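Side-chain contact in probable leucine/isoleucine/valine-binding protein (Rhodopirellula baltica, PDB 4KV7), which probably binds leucine, isoleucine, valine or a related small ligand as a periplasmic solute-binding protein of the leucine-binding family: residues K60-D65 with H78-E83. The protein carries 1 engineered substitution. Numbering follows the deposited sequence.
Sequences KLIALD and HRLTDE
I62 and L64 of strand 57-65 meet L80 and R79 near the end of helix 70-81, where the helix folds back over the strand that precedes it, a beta-alpha unit of the periplasmic binding protein fold. I62 comes first: its CG2 lies 3.8 Å from CD2 of L80, the two side chains running past one another in opposite directions. The same methyl of L80 rests 3.6 Å from the carbonyl O of I62, so it covers backbone as well as side chain. A63 points the other way, its methyl against R38 of helix 31-50, which packs on the far side of the strand. L64 then faces the helix again and meets L80 tip to tip, CD1 standing 3.8 Å from CG. With CG anti to the carbonyl carbon (chi1 -55°) and CD1 anti to CA (chi2 -177°), the L64 side chain is extended, and CD1 also touches the R79 guanidinium, 3.8 Å from NH2 and at an oblique angle. At D65 the link becomes polar. One water, in the plane of the guanidinium at its edge, accepts a hydrogen bond from R79 NH2 at 3.2 Å and donates weakly to D65 O, 3.5 Å from the water O.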
ATOM      1  N   LYS A  60      10.607 -19.386   0.509  1.00 15.94           N
ATOM      2  CA  LYS A  60      11.768 -18.519   0.364  1.00 14.67           C
ATOM      3  C   LYS A  60      11.345 -17.277  -0.387  1.00 13.44           C
ATOM      4  O   LYS A  60      10.665 -17.368  -1.412  1.00 17.65           O
ATOM      5  CB  LYS A  60      12.884 -19.224  -0.408  1.00 16.90           C
ATOM      6  CG  LYS A  60      14.143 -18.372  -0.580  1.00 19.60           C
ATOM      7  CD  LYS A  60      15.219 -19.107  -1.378  1.00 21.28           C
ATOM      8  CE  LYS A  60      16.470 -18.253  -1.542  1.00 27.23           C
ATOM      9  NZ  LYS A  60      17.191 -18.075  -0.247  1.00 32.92           N
ATOM     10  N   LEU A  61      11.733 -16.118   0.130  1.00 12.65           N
ATOM     11  CA  LEU A  61      11.487 -14.858  -0.552  1.00 12.92           C
ATOM     12  C   LEU A  61      12.788 -14.327  -1.125  1.00 13.15           C
ATOM     13  O   LEU A  61      13.767 -14.158  -0.390  1.00 16.60           O
ATOM     14  CB  LEU A  61      10.922 -13.827   0.417  1.00 12.71           C
ATOM     15  CG  LEU A  61      10.574 -12.467  -0.203  1.00 11.82           C
ATOM     16  CD1 LEU A  61       9.365 -12.574  -1.122  1.00 14.03           C
ATOM     17  CD2 LEU A  61      10.312 -11.427   0.886  1.00 14.16           C
ATOM     18  N   ILE A  62      12.810 -14.100  -2.434  1.00 12.32           N
ATOM     19  CA  ILE A  62      13.946 -13.463  -3.090  1.00 12.70           C
ATOM     20  C   ILE A  62      13.554 -12.010  -3.306  1.00 12.48           C
ATOM     21  O   ILE A  62      12.707 -11.698  -4.153  1.00 12.31           O
ATOM     22  CB  ILE A  62      14.274 -14.142  -4.422  1.00 14.38           C
ATOM     23  CG1 ILE A  62      14.566 -15.624  -4.178  1.00 17.38           C
ATOM     24  CG2 ILE A  62      15.451 -13.445  -5.101  1.00 14.77           C
ATOM     25  CD1 ILE A  62      14.741 -16.443  -5.440  1.00 21.27           C
ATOM     26  N   ALA A  63      14.115 -11.124  -2.486  1.00 11.42           N
ATOM     27  CA  ALA A  63      13.745  -9.714  -2.486  1.00 11.93           C
ATOM     28  C   ALA A  63      14.881  -8.867  -3.035  1.00 12.16           C
ATOM     29  O   ALA A  63      15.975  -8.842  -2.465  1.00 15.11           O
ATOM     30  CB  ALA A  63      13.378  -9.265  -1.083  1.00 12.62           C
ATOM     31  N   LEU A  64      14.616  -8.193  -4.148  1.00 11.50           N
ATOM     32  CA  LEU A  64      15.601  -7.372  -4.831  1.00 11.41           C
ATOM     33  C   LEU A  64      15.224  -5.905  -4.654  1.00 10.43           C
ATOM     34  O   LEU A  64      14.049  -5.547  -4.714  1.00 12.34           O
ATOM     35  CB  LEU A  64      15.639  -7.732  -6.315  1.00 13.72           C
ATOM     36  CG  LEU A  64      15.891  -9.213  -6.629  1.00 13.32           C
ATOM     37  CD1 LEU A  64      15.973  -9.458  -8.130  1.00 15.06           C
ATOM     38  CD2 LEU A  64      17.142  -9.737  -5.931  1.00 16.88           C
ATOM     39  N   ASP A  65      16.230  -5.067  -4.438  1.00 10.68           N
ATOM     40  CA  ASP A  65      16.047  -3.637  -4.238  1.00 11.11           C
ATOM     41  C   ASP A  65      15.928  -2.922  -5.576  1.00 10.61           C
ATOM     42  O   ASP A  65      16.774  -3.086  -6.448  1.00 11.86           O
ATOM     43  CB  ASP A  65      17.260  -3.101  -3.475  1.00 12.42           C
ATOM     44  CG  ASP A  65      17.132  -1.637  -3.062  1.00 11.71           C
ATOM     45  OD1 ASP A  65      16.027  -1.059  -3.066  1.00 10.54           O
ATOM     46  OD2 ASP A  65      18.191  -1.075  -2.693  1.00 13.85           O
ATOM     47  N   HIS A  78      13.079  -9.198 -14.592  1.00 14.40           N
ATOM     48  CA  HIS A  78      13.607 -10.182 -15.524  1.00 16.07           C
ATOM     49  C   HIS A  78      14.360 -11.278 -14.769  1.00 15.23           C
ATOM     50  O   HIS A  78      14.190 -12.456 -15.060  1.00 16.93           O
ATOM     51  CB  HIS A  78      14.485  -9.521 -16.588  1.00 17.55           C
ATOM     52  CG  HIS A  78      13.703  -8.784 -17.632  1.00 18.50           C
ATOM     53  ND1 HIS A  78      12.801  -9.415 -18.463  1.00 24.45           N
ATOM     54  CD2 HIS A  78      13.677  -7.475 -17.973  1.00 21.61           C
ATOM     55  CE1 HIS A  78      12.255  -8.525 -19.272  1.00 23.95           C
ATOM     56  NE2 HIS A  78      12.775  -7.342 -19.002  1.00 21.73           N
ATOM     57  N   ARG A  79      15.160 -10.892 -13.780  1.00 14.23           N
ATOM     58  CA  ARG A  79      15.906 -11.880 -13.008  1.00 15.78           C
ATOM     59  C   ARG A  79      14.978 -12.778 -12.192  1.00 14.47           C
ATOM     60  O   ARG A  79      15.170 -13.996 -12.142  1.00 15.94           O
ATOM     61  CB  ARG A  79      16.958 -11.208 -12.112  1.00 17.91           C
ATOM     62  CG  ARG A  79      18.094 -10.535 -12.881  1.00 20.75           C
ATOM     63  CD  ARG A  79      19.430 -10.585 -12.134  1.00 25.14           C
ATOM     64  NE  ARG A  79      19.345 -10.008 -10.793  1.00 24.36           N
ATOM     65  CZ  ARG A  79      19.472  -8.713 -10.519  1.00 30.27           C
ATOM     66  NH1 ARG A  79      19.676  -7.841 -11.499  1.00 31.03           N
ATOM     67  NH2 ARG A  79      19.383  -8.287  -9.266  1.00 28.51           N
ATOM     68  N   LEU A  80      13.962 -12.189 -11.570  1.00 14.00           N
ATOM     69  CA  LEU A  80      13.034 -12.955 -10.746  1.00 14.59           C
ATOM     70  C   LEU A  80      12.253 -13.970 -11.575  1.00 14.30           C
ATOM     71  O   LEU A  80      12.067 -15.111 -11.153  1.00 15.53           O
ATOM     72  CB  LEU A  80      12.062 -12.026 -10.008  1.00 12.67           C
ATOM     73  CG  LEU A  80      12.694 -11.163  -8.917  1.00 12.57           C
ATOM     74  CD1 LEU A  80      11.703 -10.110  -8.463  1.00 14.27           C
ATOM     75  CD2 LEU A  80      13.141 -12.029  -7.756  1.00 14.87           C
ATOM     76  N   THR A  81      11.800 -13.560 -12.755  1.00 14.55           N
ATOM     77  CA  THR A  81      10.952 -14.428 -13.574  1.00 14.98           C
ATOM     78  C   THR A  81      11.758 -15.405 -14.427  1.00 18.74           C
ATOM     79  O   THR A  81      11.296 -16.509 -14.721  1.00 19.51           O
ATOM     80  CB  THR A  81      10.000 -13.623 -14.481  1.00 17.52           C
ATOM     81  OG1 THR A  81      10.759 -12.741 -15.317  1.00 17.31           O
ATOM     82  CG2 THR A  81       9.018 -12.816 -13.641  1.00 16.07           C
ATOM     83  N   ASP A  82      12.959 -15.005 -14.832  1.00 17.58           N
ATOM     84  CA  ASP A  82      13.812 -15.879 -15.626  1.00 21.65           C
ATOM     85  C   ASP A  82      14.660 -16.749 -14.708  1.00 20.50           C
ATOM     86  O   ASP A  82      14.277 -17.873 -14.382  1.00 28.22           O
ATOM     87  CB  ASP A  82      14.702 -15.053 -16.559  1.00 22.45           C
ATOM     88  CG  ASP A  82      15.490 -15.906 -17.544  1.00 30.39           C
ATOM     89  OD1 ASP A  82      15.622 -17.129 -17.328  1.00 32.57           O
ATOM     90  OD2 ASP A  82      15.987 -15.343 -18.542  1.00 36.33           O
ATOM     91  N   GLU A  83      15.808 -16.237 -14.280  1.00 22.93           N
ATOM     92  CA  GLU A  83      16.780 -17.090 -13.609  1.00 25.06           C
ATOM     93  C   GLU A  83      16.314 -17.642 -12.257  1.00 19.16           C
ATOM     94  O   GLU A  83      16.628 -18.781 -11.925  1.00 22.26           O
ATOM     95  CB  GLU A  83      18.157 -16.422 -13.510  1.00 32.92           C
ATOM     96  CG  GLU A  83      18.322 -15.431 -12.381  1.00 27.92           C
ATOM     97  CD  GLU A  83      19.624 -14.654 -12.494  1.00 30.90           C
ATOM     98  OE1 GLU A  83      20.492 -14.806 -11.607  1.00 31.79           O
ATOM     99  OE2 GLU A  83      19.773 -13.897 -13.475  1.00 31.63           O
TER
HETATM  100  O   HOH W   1      18.949  -5.375  -7.934  1.00 32.60           O